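Side-chain contacts in malonyl-CoA decarboxylase (Rhodopseudomonas palustris, PDB 4KSA), which probably catalyses the decarboxylation of malonyl-CoA to acetyl-CoA and carbon dioxide: residues 93-98 / 108-113; 138-143 / 276-281; 341-344 / 349-352; 246-251 / 264-269. All coordinates share one frame; numbering follows the deposited sequence.

Contact 1 (93-98 / 108-113); sequences NTAIEA and TGELLR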
loop_
_atom_site.group_PDB
_atom_site.type_symbol
_atom_site.label_atom_id
_atom_site.label_comp_id
_atom_site.label_asym_id
_atom_site.label_seq_id
_atom_site.Cartn_x
_atom_site.Cartn_y
_atom_site.Cartn_z
ATOM N N ASN A 93 38.108 -18.255 32.427
ATOM C CA ASN A 93 39.086 -19.272 32.808
ATOM C C ASN A 93 38.445 -20.371 33.647
ATOM O O ASN A 93 38.768 -21.551 33.496
ATOM C CB ASN A 93 40.264 -18.644 33.559
ATOM C CG ASN A 93 41.448 -18.364 32.639
ATOM O OD1 ASN A 93 41.989 -19.287 32.002
ATOM N ND2 ASN A 93 41.851 -17.091 32.551
ATOM N N THR A 94 37.538 -19.974 34.534
ATOM C CA THR A 94 36.817 -20.923 35.366
ATOM C C THR A 94 36.159 -21.943 34.439
ATOM O O THR A 94 36.302 -23.154 34.615
ATOM C CB THR A 94 35.698 -20.217 36.153
ATOM O OG1 THR A 94 36.246 -19.107 36.867
ATOM C CG2 THR A 94 35.039 -21.170 37.123
ATOM N N ALA A 95 35.440 -21.428 33.445
ATOM C CA ALA A 95 34.730 -22.263 32.492
ATOM C C ALA A 95 35.663 -23.093 31.643
ATOM O O ALA A 95 35.283 -24.175 31.189
ATOM C CB ALA A 95 33.839 -21.404 31.609
ATOM N N ILE A 96 36.875 -22.592 31.415
ATOM C CA ILE A 96 37.849 -23.336 30.617
ATOM C C ILE A 96 38.316 -24.540 31.422
ATOM O O ILE A 96 38.492 -25.637 30.883
ATOM C CB ILE A 96 39.103 -22.489 30.255
ATOM C CG1 ILE A 96 38.733 -21.375 29.281
ATOM C CG2 ILE A 96 40.160 -23.378 29.589
ATOM C CD1 ILE A 96 38.473 -21.886 27.867
ATOM N N GLU A 97 38.517 -24.329 32.718
ATOM C CA GLU A 97 38.977 -25.404 33.578
ATOM C C GLU A 97 37.864 -26.445 33.793
ATOM O O GLU A 97 38.146 -27.647 33.890
ATOM C CB GLU A 97 39.477 -24.837 34.915
ATOM C CG GLU A 97 40.591 -25.672 35.556
ATOM C CD GLU A 97 41.921 -25.616 34.788
ATOM O OE1 GLU A 97 41.907 -25.374 33.554
ATOM O OE2 GLU A 97 42.983 -25.835 35.423
ATOM N N ALA A 98 36.609 -25.991 33.855
ATOM C CA ALA A 98 35.481 -26.909 34.025
ATOM C C ALA A 98 35.402 -27.846 32.812
ATOM O O ALA A 98 35.241 -29.063 32.954
ATOM C CB ALA A 98 34.198 -26.137 34.163
ATOM N N THR A 108 30.449 -26.785 27.727
ATOM C CA THR A 108 30.662 -26.046 26.494
ATOM C C THR A 108 29.591 -24.979 26.374
ATOM O O THR A 108 29.764 -23.991 25.661
ATOM C CB THR A 108 30.622 -26.961 25.252
ATOM O OG1 THR A 108 29.318 -27.520 25.113
ATOM C CG2 THR A 108 31.628 -28.091 25.387
ATOM N N GLY A 109 28.484 -25.175 27.080
ATOM C CA GLY A 109 27.422 -24.194 27.036
ATOM C C GLY A 109 27.884 -22.961 27.781
ATOM O O GLY A 109 27.728 -21.839 27.310
ATOM N N GLU A 110 28.465 -23.181 28.957
ATOM C CA GLU A 110 28.966 -22.102 29.809
ATOM C C GLU A 110 30.199 -21.439 29.197
ATOM O O GLU A 110 30.382 -20.224 29.304
ATOM C CB GLU A 110 29.299 -22.661 31.189
ATOM C CG GLU A 110 30.132 -21.750 32.060
ATOM C CD GLU A 110 29.418 -20.472 32.409
ATOM O OE1 GLU A 110 29.258 -19.615 31.512
ATOM O OE2 GLU A 110 29.011 -20.327 33.581
ATOM N N LEU A 111 31.049 -22.243 28.570
ATOM C CA LEU A 111 32.237 -21.716 27.912
ATOM C C LEU A 111 31.778 -20.669 26.886
ATOM O O LEU A 111 32.280 -19.541 26.863
ATOM C CB LEU A 111 32.979 -22.833 27.194
ATOM C CG LEU A 111 34.460 -22.979 27.489
ATOM C CD1 LEU A 111 35.003 -24.041 26.557
ATOM C CD2 LEU A 111 35.188 -21.657 27.286
ATOM N N LEU A 112 30.813 -21.055 26.051
ATOM C CA LEU A 112 30.244 -20.175 25.033
ATOM C C LEU A 112 29.664 -18.927 25.695
ATOM O O LEU A 112 29.791 -17.832 25.178
ATOM C CB LEU A 112 29.155 -20.918 24.246
ATOM C CG LEU A 112 28.194 -20.163 23.313
ATOM C CD1 LEU A 112 28.961 -19.468 22.203
ATOM C CD2 LEU A 112 27.175 -21.151 22.731
ATOM N N ARG A 113 29.028 -19.094 26.839
ATOM C CA ARG A 113 28.469 -17.957 27.553
ATOM C C ARG A 113 29.631 -17.090 28.061
ATOM O O ARG A 113 29.651 -15.877 27.883
ATOM C CB ARG A 113 27.606 -18.477 28.715
ATOM C CG ARG A 113 27.366 -17.524 29.874
ATOM C CD ARG A 113 26.338 -16.485 29.532
ATOM N NE ARG A 113 26.121 -15.530 30.625
ATOM C CZ ARG A 113 25.280 -14.498 30.550
ATOM N NH1 ARG A 113 24.581 -14.297 29.433
ATOM N NH2 ARG A 113 25.142 -13.666 31.583
#
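Ile96 and Leu111 meet at the ends of their side chains, which slant across each other, CD1 of Ile96 lying near CD2 of Leu111. The CB of Ile96 points away from the other helix, but CG1 stands anti to the carbonyl carbon (chi1 -68°), which swings CD1 back toward the partner. Ala95 has an equal share in the apolar contact: its CA is 5.2 Å from that of Leu111, and its methyl turns toward the other helix, 4.5 Å from CG of Leu111; an alanine suits a place where two backbones come this near. The segments form an antiparallel helical hairpin, their axes 8.8 Å apart at closest and their N-to-C directions 159° apart. Shortening Leu111 to an alanine would probably leave Ile96 CD1 without its mate and open a gap between the helices. The polar residue at the margin contributes carbon only: CG of Glu110 lies 3.8 Å from CB of Ala95. Leu111 also rests on Leu92 and Phe99 of helix 89-101, and Ile96 packs on Leu111 of the second subunit, which carries the apolar layer across the subunit interface.

Contact 2 (138-143 / 276-281); sequences KMREAV and AGISFG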
loop_
_atom_site.group_PDB
_atom_site.type_symbol
_atom_site.label_atom_id
_atom_site.label_comp_id
_atom_site.label_asym_id
_atom_site.label_seq_id
_atom_site.Cartn_x
_atom_site.Cartn_y
_atom_site.Cartn_z
ATOM N N LYS A 138 26.972 4.426 12.484
ATOM C CA LYS A 138 27.845 5.589 12.526
ATOM C C LYS A 138 28.964 5.326 13.509
ATOM O O LYS A 138 30.103 5.690 13.260
ATOM C CB LYS A 138 27.067 6.845 12.921
ATOM C CG LYS A 138 26.944 7.885 11.789
ATOM C CD LYS A 138 26.161 7.332 10.578
ATOM C CE LYS A 138 24.657 7.104 10.913
ATOM N NZ LYS A 138 23.897 6.198 9.981
HETATM N N MSE A 139 28.637 4.664 14.612
HETATM C CA MSE A 139 29.623 4.329 15.637
HETATM C C MSE A 139 30.610 3.283 15.111
HETATM O O MSE A 139 31.800 3.335 15.389
HETATM C CB MSE A 139 28.910 3.804 16.888
HETATM C CG MSE A 139 29.839 3.492 18.080
HETATM SE SE MSE A 139 28.862 3.135 19.736
HETATM C CE MSE A 139 29.308 1.293 19.999
ATOM N N ARG A 140 30.112 2.335 14.336
ATOM C CA ARG A 140 30.980 1.322 13.791
ATOM C C ARG A 140 31.915 1.982 12.778
ATOM O O ARG A 140 33.063 1.588 12.617
ATOM C CB ARG A 140 30.148 0.222 13.131
ATOM C CG ARG A 140 30.923 -1.066 12.932
ATOM C CD ARG A 140 30.663 -1.685 11.569
ATOM N NE ARG A 140 31.706 -2.658 11.284
ATOM C CZ ARG A 140 31.917 -3.221 10.106
ATOM N NH1 ARG A 140 32.909 -4.091 9.969
ATOM N NH2 ARG A 140 31.152 -2.919 9.071
ATOM N N GLU A 141 31.414 2.996 12.092
ATOM C CA GLU A 141 32.233 3.716 11.118
ATOM C C GLU A 141 33.450 4.313 11.845
ATOM O O GLU A 141 34.568 4.291 11.329
ATOM C CB GLU A 141 31.410 4.825 10.467
ATOM C CG GLU A 141 32.151 5.646 9.444
ATOM C CD GLU A 141 31.289 6.771 8.870
ATOM O OE1 GLU A 141 31.846 7.627 8.150
ATOM O OE2 GLU A 141 30.055 6.801 9.127
ATOM N N ALA A 142 33.208 4.830 13.052
ATOM C CA ALA A 142 34.237 5.423 13.893
ATOM C C ALA A 142 35.286 4.399 14.302
ATOM O O ALA A 142 36.481 4.650 14.179
ATOM C CB ALA A 142 33.612 6.027 15.130
ATOM N N VAL A 143 34.855 3.242 14.790
ATOM C CA VAL A 143 35.849 2.264 15.182
ATOM C C VAL A 143 36.613 1.808 13.935
ATOM O O VAL A 143 37.802 1.526 14.010
ATOM C CB VAL A 143 35.226 1.058 15.963
ATOM C CG1 VAL A 143 33.741 1.229 16.077
ATOM C CG2 VAL A 143 35.588 -0.261 15.303
ATOM N N ALA A 276 30.543 -1.404 5.748
ATOM C CA ALA A 276 31.638 -2.052 5.037
ATOM C C ALA A 276 31.876 -3.455 5.577
ATOM O O ALA A 276 31.940 -3.670 6.789
ATOM C CB ALA A 276 32.899 -1.235 5.175
ATOM N N GLY A 277 31.988 -4.415 4.669
ATOM C CA GLY A 277 32.239 -5.777 5.091
ATOM C C GLY A 277 31.023 -6.580 5.489
ATOM O O GLY A 277 31.163 -7.704 5.977
ATOM N N ILE A 278 29.833 -6.016 5.313
ATOM C CA ILE A 278 28.618 -6.746 5.648
ATOM C C ILE A 278 28.043 -7.199 4.321
ATOM O O ILE A 278 27.872 -6.383 3.415
ATOM C CB ILE A 278 27.594 -5.864 6.397
ATOM C CG1 ILE A 278 27.925 -5.826 7.884
ATOM C CG2 ILE A 278 26.208 -6.443 6.257
ATOM C CD1 ILE A 278 29.316 -5.359 8.206
ATOM N N SER A 279 27.773 -8.499 4.207
ATOM C CA SER A 279 27.234 -9.085 2.983
ATOM C C SER A 279 25.731 -8.944 2.853
ATOM O O SER A 279 24.999 -9.099 3.819
ATOM C CB SER A 279 27.586 -10.572 2.908
ATOM O OG SER A 279 26.834 -11.233 1.892
ATOM N N PHE A 280 25.281 -8.656 1.638
ATOM C CA PHE A 280 23.863 -8.513 1.359
ATOM C C PHE A 280 23.470 -9.531 0.313
ATOM O O PHE A 280 22.444 -9.411 -0.349
ATOM C CB PHE A 280 23.567 -7.094 0.881
ATOM C CG PHE A 280 23.687 -6.076 1.963
ATOM C CD1 PHE A 280 22.826 -6.112 3.054
ATOM C CD2 PHE A 280 24.696 -5.122 1.933
ATOM C CE1 PHE A 280 22.972 -5.214 4.107
ATOM C CE2 PHE A 280 24.853 -4.216 2.980
ATOM C CZ PHE A 280 23.988 -4.265 4.072
ATOM N N GLY A 281 24.296 -10.558 0.189
ATOM C CA GLY A 281 24.031 -11.586 -0.785
ATOM C C GLY A 281 24.887 -11.376 -2.015
ATOM O O GLY A 281 25.416 -10.288 -2.276
#
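The meeting of Arg140 with Ala276 lies where the helical N-terminal family region joins the C-terminal region of the acetyltransferase clan. The site is buried, and the side chain of Ile278 lies about 9 Å from that of His162, a magnesium ligand in a crystal structure of this protein, though no ion is bound to it in this chain. Arg140 starts from its helix with CG anti to the backbone N (chi1 -162°), and its long chain carries the guanidinium out to the loop. There NH2 donates to Ala276 O, modelled at 2.5 Å with an N-H...O angle of 161°; at this resolution the short length means little. The oxygen sits at the edge of the guanidinium, in its plane, and Arg140 NH1 adds a weak second bond to Ala276 O at 3.4 Å. Ile278 arrives from the opposite direction, its CD1 coming obliquely to the guanidinium near NH2. Gly277 has a positive phi, at which any side chain would press on the carbonyl oxygen of Ala276. Arg140 NE pairs with Asp157 in a salt bridge, and NH2 also donates to Gly274 O. A leucine in place of Arg140 would probably leave Asp157 and the carbonyls of Ala276 and Gly274 without their mates. The arginine chain lies against Phe160, Val161 and Phe164, so helix 132-146 reaches past helix 154-167 to the loop between strand 262-270 and helix 284-295.

Contact 3 (341-344 / 349-352); sequences PNWF and TADR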
loop_
_atom_site.group_PDB
_atom_site.type_symbol
_atom_site.label_atom_id
_atom_site.label_comp_id
_atom_site.label_asym_id
_atom_site.label_seq_id
_atom_site.Cartn_x
_atom_site.Cartn_y
_atom_site.Cartn_z
ATOM N N PRO A 341 54.448 11.833 -18.076
ATOM C CA PRO A 341 53.319 12.768 -18.042
ATOM C C PRO A 341 52.019 12.279 -18.665
ATOM O O PRO A 341 51.073 11.943 -17.955
ATOM C CB PRO A 341 53.868 13.991 -18.764
ATOM C CG PRO A 341 55.286 14.000 -18.326
ATOM C CD PRO A 341 55.683 12.541 -18.466
ATOM N N ASN A 342 51.968 12.246 -19.991
ATOM C CA ASN A 342 50.752 11.824 -20.665
ATOM C C ASN A 342 51.019 10.822 -21.767
ATOM O O ASN A 342 50.558 11.010 -22.890
ATOM C CB ASN A 342 50.040 13.035 -21.270
ATOM C CG ASN A 342 49.999 14.221 -20.331
ATOM O OD1 ASN A 342 51.039 14.770 -19.951
ATOM N ND2 ASN A 342 48.792 14.629 -19.950
ATOM N N TRP A 343 51.747 9.755 -21.461
ATOM C CA TRP A 343 52.044 8.754 -22.478
ATOM C C TRP A 343 50.821 8.422 -23.332
ATOM O O TRP A 343 50.945 8.166 -24.529
ATOM C CB TRP A 343 52.589 7.473 -21.840
ATOM C CG TRP A 343 51.641 6.795 -20.908
ATOM C CD1 TRP A 343 51.600 6.912 -19.548
ATOM C CD2 TRP A 343 50.594 5.890 -21.267
ATOM N NE1 TRP A 343 50.593 6.130 -19.039
ATOM C CE2 TRP A 343 49.960 5.493 -20.071
ATOM C CE3 TRP A 343 50.130 5.375 -22.485
ATOM C CZ2 TRP A 343 48.884 4.604 -20.057
ATOM C CZ3 TRP A 343 49.062 4.492 -22.472
ATOM C CH2 TRP A 343 48.450 4.115 -21.263
ATOM N N PHE A 344 49.640 8.436 -22.718
ATOM C CA PHE A 344 48.409 8.134 -23.441
ATOM C C PHE A 344 48.135 9.125 -24.577
ATOM O O PHE A 344 47.348 8.844 -25.483
ATOM C CB PHE A 344 47.202 8.073 -22.478
ATOM C CG PHE A 344 46.997 9.322 -21.649
ATOM C CD1 PHE A 344 47.689 9.505 -20.453
ATOM C CD2 PHE A 344 46.106 10.310 -22.063
ATOM C CE1 PHE A 344 47.494 10.657 -19.681
ATOM C CE2 PHE A 344 45.904 11.464 -21.299
ATOM C CZ PHE A 344 46.600 11.638 -20.106
ATOM N N THR A 349 52.968 5.441 -28.368
ATOM C CA THR A 349 53.335 4.918 -27.048
ATOM C C THR A 349 52.229 4.011 -26.518
ATOM O O THR A 349 52.489 3.010 -25.851
ATOM C CB THR A 349 53.553 6.053 -26.021
ATOM O OG1 THR A 349 54.544 6.965 -26.510
ATOM C CG2 THR A 349 54.009 5.480 -24.689
ATOM N N ALA A 350 50.992 4.380 -26.829
ATOM C CA ALA A 350 49.817 3.636 -26.406
ATOM C C ALA A 350 49.790 2.230 -26.986
ATOM O O ALA A 350 49.849 1.242 -26.250
ATOM C CB ALA A 350 48.556 4.392 -26.820
ATOM N N ASP A 351 49.696 2.145 -28.308
ATOM C CA ASP A 351 49.645 0.860 -28.990
ATOM C C ASP A 351 50.818 -0.026 -28.647
ATOM O O ASP A 351 50.741 -1.245 -28.771
ATOM C CB ASP A 351 49.592 1.065 -30.500
ATOM C CG ASP A 351 48.275 1.652 -30.955
ATOM O OD1 ASP A 351 47.956 2.794 -30.550
ATOM O OD2 ASP A 351 47.555 0.961 -31.714
ATOM N N ARG A 352 51.909 0.588 -28.217
ATOM C CA ARG A 352 53.095 -0.165 -27.854
ATOM C C ARG A 352 52.854 -0.838 -26.500
ATOM O O ARG A 352 53.230 -1.995 -26.284
ATOM C CB ARG A 352 54.287 0.780 -27.753
ATOM C CG ARG A 352 55.608 0.163 -28.163
ATOM C CD ARG A 352 55.908 0.439 -29.633
ATOM N NE ARG A 352 55.908 1.871 -29.955
ATOM C CZ ARG A 352 56.508 2.820 -29.234
ATOM N NH1 ARG A 352 57.165 2.513 -28.120
ATOM N NH2 ARG A 352 56.463 4.084 -29.640
#
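Trp343 CG stands between the backbone N and the carbonyl carbon (chi1 62°), and Thr349 keeps OG1 beside its own backbone N (chi1 -56°), which leaves CG2 anti to that N; together these rotations set the indole alongside the first turns of the helix and aim the threonine methyl at Trp343 CB. Thr349 CG2 lies 3.8 Å from Trp343 CB, and Thr349 CB is 3.7 Å from Trp343 O. Further along the indole, Trp343 CZ3 is 4.1 Å from Ala350 CA and 4.4 Å from Ala350 CB. Ala350 CA lies at the ring edge, near its plane, and the small side chain of the alanine lets the broad indole come close to the helix backbone. One face of the indole is occupied by Phe344 CB, 3.9 Å above the plane and displaced toward the rim. Threonine suits its own place by having two unlike branches: the methyl faces Trp343 while OG1 is hydrogen-bonded to Asp346 OD2, just ahead of helix 347-367. The contact folds the short 3-10 turn at 343-344 back on the start of that helix. Trp343 also touches Leu338 and Leu396, and together with Phe344 it packs on Met404 of helix 401-407.

Contact 4 (246-251 / 264-269); sequences PLLDLE and VFYSIS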
loop_
_atom_site.group_PDB
_atom_site.type_symbol
_atom_site.label_atom_id
_atom_site.label_comp_id
_atom_site.label_asym_id
_atom_site.label_seq_id
_atom_site.Cartn_x
_atom_site.Cartn_y
_atom_site.Cartn_z
ATOM N N PRO A 246 32.446 8.909 -23.013
ATOM C CA PRO A 246 31.207 9.112 -23.773
ATOM C C PRO A 246 29.927 9.020 -22.923
ATOM O O PRO A 246 29.147 9.977 -22.874
ATOM C CB PRO A 246 31.292 8.047 -24.874
ATOM C CG PRO A 246 32.172 6.995 -24.288
ATOM C CD PRO A 246 33.230 7.795 -23.577
ATOM N N LEU A 247 29.711 7.889 -22.253
ATOM C CA LEU A 247 28.528 7.729 -21.415
ATOM C C LEU A 247 28.289 8.962 -20.558
ATOM O O LEU A 247 27.184 9.489 -20.496
ATOM C CB LEU A 247 28.684 6.526 -20.491
ATOM C CG LEU A 247 28.793 5.148 -21.126
ATOM C CD1 LEU A 247 28.775 4.093 -20.042
ATOM C CD2 LEU A 247 27.631 4.940 -22.068
ATOM N N LEU A 248 29.341 9.428 -19.902
ATOM C CA LEU A 248 29.229 10.581 -19.024
ATOM C C LEU A 248 29.134 11.925 -19.740
ATOM O O LEU A 248 28.794 12.926 -19.114
ATOM C CB LEU A 248 30.419 10.613 -18.064
ATOM C CG LEU A 248 30.864 9.249 -17.529
ATOM C CD1 LEU A 248 32.054 9.430 -16.584
ATOM C CD2 LEU A 248 29.699 8.563 -16.832
ATOM N N ASP A 249 29.429 11.958 -21.039
ATOM C CA ASP A 249 29.378 13.218 -21.782
ATOM C C ASP A 249 27.978 13.814 -21.845
ATOM O O ASP A 249 27.085 13.276 -22.507
ATOM C CB ASP A 249 29.924 13.043 -23.204
ATOM C CG ASP A 249 29.914 14.353 -24.004
ATOM O OD1 ASP A 249 30.046 15.437 -23.385
ATOM O OD2 ASP A 249 29.791 14.303 -25.250
ATOM N N LEU A 250 27.801 14.935 -21.151
ATOM C CA LEU A 250 26.515 15.615 -21.112
ATOM C C LEU A 250 26.134 16.132 -22.484
ATOM O O LEU A 250 24.950 16.203 -22.822
ATOM C CB LEU A 250 26.547 16.764 -20.103
ATOM C CG LEU A 250 26.475 16.331 -18.634
ATOM C CD1 LEU A 250 25.202 15.508 -18.412
ATOM C CD2 LEU A 250 27.714 15.517 -18.261
ATOM N N GLU A 251 27.137 16.497 -23.274
ATOM C CA GLU A 251 26.878 16.976 -24.622
ATOM C C GLU A 251 26.709 15.796 -25.579
ATOM O O GLU A 251 27.238 15.806 -26.688
ATOM C CB GLU A 251 28.006 17.892 -25.114
ATOM C CG GLU A 251 27.838 19.364 -24.729
ATOM C CD GLU A 251 28.551 20.309 -25.698
ATOM O OE1 GLU A 251 28.393 21.547 -25.560
ATOM O OE2 GLU A 251 29.268 19.811 -26.600
ATOM N N VAL A 264 24.007 -0.997 -19.321
ATOM C CA VAL A 264 25.358 -0.958 -18.808
ATOM C C VAL A 264 25.583 -0.319 -17.414
ATOM O O VAL A 264 25.441 0.893 -17.195
ATOM C CB VAL A 264 26.304 -0.340 -19.851
ATOM C CG1 VAL A 264 25.733 0.941 -20.382
ATOM C CG2 VAL A 264 27.670 -0.104 -19.229
ATOM N N PHE A 265 25.929 -1.181 -16.466
ATOM C CA PHE A 265 26.207 -0.778 -15.103
ATOM C C PHE A 265 27.503 -0.012 -15.167
ATOM O O PHE A 265 28.493 -0.524 -15.674
ATOM C CB PHE A 265 26.371 -2.024 -14.247
ATOM C CG PHE A 265 25.153 -2.872 -14.223
ATOM C CD1 PHE A 265 24.056 -2.499 -13.460
ATOM C CD2 PHE A 265 25.051 -3.982 -15.044
ATOM C CE1 PHE A 265 22.877 -3.208 -13.522
ATOM C CE2 PHE A 265 23.865 -4.704 -15.115
ATOM C CZ PHE A 265 22.776 -4.314 -14.354
ATOM N N TYR A 266 27.520 1.212 -14.672
ATOM C CA TYR A 266 28.757 1.953 -14.744
ATOM C C TYR A 266 29.134 2.567 -13.418
ATOM O O TYR A 266 30.124 3.296 -13.313
ATOM C CB TYR A 266 28.674 3.008 -15.857
ATOM C CG TYR A 266 27.717 4.128 -15.606
ATOM C CD1 TYR A 266 28.123 5.267 -14.907
ATOM C CD2 TYR A 266 26.400 4.063 -16.072
ATOM C CE1 TYR A 266 27.241 6.327 -14.680
ATOM C CE2 TYR A 266 25.505 5.119 -15.845
ATOM C CZ TYR A 266 25.937 6.246 -15.151
ATOM O OH TYR A 266 25.073 7.286 -14.931
ATOM N N SER A 267 28.335 2.251 -12.401
ATOM C CA SER A 267 28.564 2.738 -11.038
ATOM C C SER A 267 27.822 1.903 -10.016
ATOM O O SER A 267 26.611 1.757 -10.104
ATOM C CB SER A 267 28.105 4.181 -10.890
ATOM O OG SER A 267 28.423 4.653 -9.595
ATOM N N ILE A 268 28.550 1.345 -9.058
ATOM C CA ILE A 268 27.931 0.548 -8.002
ATOM C C ILE A 268 28.570 0.993 -6.708
ATOM O O ILE A 268 29.781 0.876 -6.570
ATOM C CB ILE A 268 28.188 -0.939 -8.178
ATOM C CG1 ILE A 268 27.552 -1.415 -9.473
ATOM C CG2 ILE A 268 27.592 -1.698 -7.010
ATOM C CD1 ILE A 268 27.556 -2.895 -9.604
ATOM N N SER A 269 27.781 1.502 -5.764
ATOM C CA SER A 269 28.360 1.992 -4.515
ATOM C C SER A 269 27.681 1.604 -3.218
ATOM O O SER A 269 26.459 1.519 -3.156
ATOM C CB SER A 269 28.489 3.514 -4.567
ATOM O OG SER A 269 27.577 4.073 -5.486
#
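Leu248 and Tyr266 approach at a slant, the Leu248 methyl CD2 meeting the CD1-CE1 bond of the tyrosine obliquely, 4.0 Å from Tyr266 CE1 and 4.1 Å from Tyr266 CD1. Leu248 begins on a bond that does not aim at the strand, but its CG stands anti to the carbonyl carbon, and this brings the branched end across. Leu247 points toward the strand instead. Its CD1 settles by two strand side chains, 4.3 Å from Tyr266 CB and 4.4 Å from Val264 CG1. Tyr266 also has Val264 O at the edge of its ring, in the ring plane. The residue types fit their places: leucines give branched apolar ends in a layer without hydrogen bonds across it, valine is a compact strand residue, and tyrosine adds a broad ring whose OH is satisfied by His197 NE2. Val264 and Tyr266 point toward the helix, whereas Phe265 between them points away and packs on helix 284-295, the alternation expected of a strand with both faces covered. Helix 244-248 thus packs on part of one face of a mixed sheet in which strand 262-270 runs parallel to 301-304 and antiparallel to 230-237, an arrangement consistent with the acetyltransferase-like fold of the C-terminal region.

Contact 1 comes first along the chain, in the helical N-terminal region, and lies far out in the subunit: its centre is about 37 Å from the centre of the chain and about 64 Å from that of contact 3, on the opposite side. Contact 2 is the most central, its centre about 9 Å from that of the chain, and joins the two regions. Its second segment follows strand 262-270, which carries half of contact 4. Residues 246-269 of contact 4 lie in sequence between the two segments of contact 2, with centres about 27 Å apart. Contacts 3 and 4 share the C-terminal region, their centres about 24 Å apart. None of the four touches another, and contact 2 bridges the two regions.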